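Local structure of protease (Actinomadura keratinilytica, 8C4X) at residues B[21-26]-B[67-72]. The protein probably cleaves proteins as a subtilisin-family (S8) serine endopeptidase, of which this chain is the I9-type inhibitory propeptide part, not the catalytic domain. Residues are numbered along the deposited sequence; the frame is centred on the assembly and turned at random.
Sequences VTLKKG and PGVASI
Thr-22 meets two residues of the opposing strand at once, because its carbonyl O takes a bond from Ala-70 N at 2.8 Å and another from Ser-71 N at 3.1 Å. Both donors come from the same face of that carbonyl, Ala-70 N tilted moderately from its plane and Ser-71 N standing above it. In return, Thr-22 N binds Ser-71 O. Two residues set against one in an antiparallel pair make a classic beta bulge, and Ala-70, with its helix-like psi of -43°, is the extra residue. Its methyl consequently turns toward the facing strand, CB lying 3.5 Å from Thr-22 OG1. Thr-22 and Ser-71 project from one face of the sheet, where OG1 of the first and OG of the second share a short 2.6 Å hydrogen bond; each hydroxyl sits between its own backbone N and carbonyl carbon (chi1 78° and 65°), which brings the two oxygens together.

The bulge interrupts the antiparallel pairing of strands 18-23 and 69-76, neighbours in the sheet of this I9 propeptide domain, with strand 50-54 on the far side of 18-23. The opposite face is apolar, formed by Val-21 and Ile-72 with Val-69 next to them: Val-21 CG1 lies 4.2 Å from Val-69 CG1, and Leu-63 of helix 57-64 touches both valines.

Past the bulge, Lys-24 N gives a fairly straight bond to Gly-68 O, 2.8 Å away, joining the residues just beyond the paired strands. Lys-24 stretches out beyond CG and passes across the backbone of 68-70, its CG packed on Ala-70 CB (4.0 Å) and its CE 3.8 Å from Val-69 O. At its end the ammonium donates to a water that also accepts from Gly-68 N, a bridge across the exposed end of the pairing.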
ATOM      1  N   VAL B  21       1.981  -0.363   0.811  1.00 10.36           N
ATOM      2  CA  VAL B  21       1.766   1.079   0.875  1.00 10.28           C
ATOM      3  C   VAL B  21       2.732   1.667   1.895  1.00 10.29           C
ATOM      4  O   VAL B  21       2.851   1.146   3.009  1.00 12.58           O
ATOM      5  CB  VAL B  21       0.312   1.401   1.264  1.00 11.98           C
ATOM      6  CG1 VAL B  21       0.100   2.919   1.333  1.00 14.12           C
ATOM      7  CG2 VAL B  21      -0.658   0.752   0.285  1.00 13.59           C
ATOM      8  N   THR B  22       3.426   2.741   1.526  1.00 12.00           N
ATOM      9  CA  THR B  22       4.207   3.446   2.531  1.00 13.49           C
ATOM     10  C   THR B  22       3.667   4.857   2.694  1.00 10.46           C
ATOM     11  O   THR B  22       3.114   5.449   1.757  1.00 12.98           O
ATOM     12  CB  THR B  22       5.729   3.500   2.241  1.00 21.65           C
ATOM     13  OG1 THR B  22       6.024   4.492   1.258  1.00 21.60           O
ATOM     14  CG2 THR B  22       6.265   2.139   1.789  1.00 18.11           C
ATOM     15  N   LEU B  23       3.791   5.347   3.918  1.00 13.96           N
ATOM     16  CA  LEU B  23       3.264   6.633   4.339  1.00 14.05           C
ATOM     17  C   LEU B  23       4.425   7.565   4.665  1.00 16.95           C
ATOM     18  O   LEU B  23       5.513   7.118   5.036  1.00 18.18           O
ATOM     19  CB  LEU B  23       2.358   6.467   5.564  1.00 13.15           C
ATOM     20  CG  LEU B  23       1.255   5.414   5.395  1.00 13.73           C
ATOM     21  CD1 LEU B  23       0.355   5.285   6.643  1.00 14.62           C
ATOM     22  CD2 LEU B  23       0.416   5.710   4.163  1.00 15.50           C
ATOM     23  N   LYS B  24       4.183   8.864   4.520  1.00 17.26           N
ATOM     24  CA  LYS B  24       5.228   9.847   4.758  1.00 21.43           C
ATOM     25  C   LYS B  24       5.662   9.827   6.220  1.00 20.99           C
ATOM     26  O   LYS B  24       4.956   9.334   7.105  1.00 19.13           O
ATOM     27  CB  LYS B  24       4.739  11.239   4.356  1.00 17.76           C
ATOM     28  CG  LYS B  24       4.458  11.363   2.864  1.00 21.05           C
ATOM     29  CD  LYS B  24       3.953  12.751   2.487  1.00 30.73           C
ATOM     30  CE  LYS B  24       3.630  12.834   1.003  1.00 32.15           C
ATOM     31  NZ  LYS B  24       3.133  14.187   0.619  1.00 39.33           N
ATOM     32  N   LYS B  25       6.850  10.377   6.468  1.00 20.44           N
ATOM     33  CA  LYS B  25       7.370  10.441   7.824  1.00 22.11           C
ATOM     34  C   LYS B  25       6.390  11.174   8.730  1.00 21.25           C
ATOM     35  O   LYS B  25       5.829  12.210   8.359  1.00 23.24           O
ATOM     36  CB  LYS B  25       8.732  11.139   7.833  1.00 34.79           C
ATOM     37  CG  LYS B  25       9.668  10.678   8.935  1.00 39.82           C
ATOM     38  CD  LYS B  25       9.736  11.686  10.070  1.00 45.33           C
ATOM     39  N   GLY B  26       6.166  10.609   9.919  1.00 25.56           N
ATOM     40  CA  GLY B  26       5.258  11.174  10.895  1.00 31.09           C
ATOM     41  C   GLY B  26       3.801  10.805  10.722  1.00 28.30           C
ATOM     42  O   GLY B  26       2.984  11.145  11.590  1.00 28.10           O
ATOM     43  N   PRO B  67      -4.256  11.937   1.829  1.00 23.76           N
ATOM     44  CA  PRO B  67      -3.105  12.655   2.391  1.00 26.64           C
ATOM     45  C   PRO B  67      -2.209  11.716   3.185  1.00 24.57           C
ATOM     46  O   PRO B  67      -2.685  10.853   3.928  1.00 24.17           O
ATOM     47  CB  PRO B  67      -3.740  13.717   3.300  1.00 28.86           C
ATOM     48  CG  PRO B  67      -5.204  13.668   3.067  1.00 29.03           C
ATOM     49  CD  PRO B  67      -5.557  12.515   2.202  1.00 29.31           C
ATOM     50  N   GLY B  68      -0.904  11.893   3.023  1.00 19.59           N
ATOM     51  CA  GLY B  68       0.065  11.148   3.793  1.00 20.42           C
ATOM     52  C   GLY B  68       0.610   9.917   3.108  1.00 17.09           C
ATOM     53  O   GLY B  68       1.534   9.294   3.640  1.00 18.56           O
ATOM     54  N   VAL B  69       0.085   9.559   1.944  1.00 16.97           N
ATOM     55  CA  VAL B  69       0.581   8.388   1.229  1.00 16.93           C
ATOM     56  C   VAL B  69       1.844   8.766   0.470  1.00 17.29           C
ATOM     57  O   VAL B  69       1.869   9.764  -0.263  1.00 19.64           O
ATOM     58  CB  VAL B  69      -0.495   7.835   0.287  1.00 15.90           C
ATOM     59  CG1 VAL B  69       0.072   6.673  -0.539  1.00 17.44           C
ATOM     60  CG2 VAL B  69      -1.704   7.378   1.096  1.00 17.21           C
ATOM     61  N   ALA B  70       2.897   7.963   0.638  1.00 17.13           N
ATOM     62  CA  ALA B  70       4.172   8.186  -0.027  1.00 14.99           C
ATOM     63  C   ALA B  70       4.362   7.317  -1.260  1.00 19.19           C
ATOM     64  O   ALA B  70       4.855   7.800  -2.285  1.00 20.82           O
ATOM     65  CB  ALA B  70       5.330   7.939   0.944  1.00 15.64           C
ATOM     66  N   SER B  71       3.999   6.039  -1.186  1.00 14.55           N
ATOM     67  CA  SER B  71       4.178   5.146  -2.320  1.00 16.29           C
ATOM     68  C   SER B  71       3.154   4.027  -2.239  1.00 15.06           C
ATOM     69  O   SER B  71       2.659   3.681  -1.164  1.00 14.36           O
ATOM     70  CB  SER B  71       5.596   4.545  -2.371  1.00 16.68           C
ATOM     71  OG  SER B  71       5.834   3.705  -1.259  1.00 18.07           O
ATOM     72  N   ILE B  72       2.850   3.460  -3.403  1.00 16.40           N
ATOM     73  CA  ILE B  72       2.003   2.278  -3.519  1.00 13.05           C
ATOM     74  C   ILE B  72       2.651   1.357  -4.542  1.00 12.48           C
ATOM     75  O   ILE B  72       3.006   1.794  -5.641  1.00 15.33           O
ATOM     76  CB  ILE B  72       0.556   2.610  -3.945  1.00 13.42           C
ATOM     77  CG1 ILE B  72      -0.095   3.608  -2.985  1.00 15.72           C
ATOM     78  CG2 ILE B  72      -0.264   1.338  -4.005  1.00 16.80           C
ATOM     79  CD1 ILE B  72      -1.488   4.063  -3.470  1.00 18.26           C
TER
HETATM   80  O   HOH W   1       0.025  13.614   1.075  1.00 29.60           O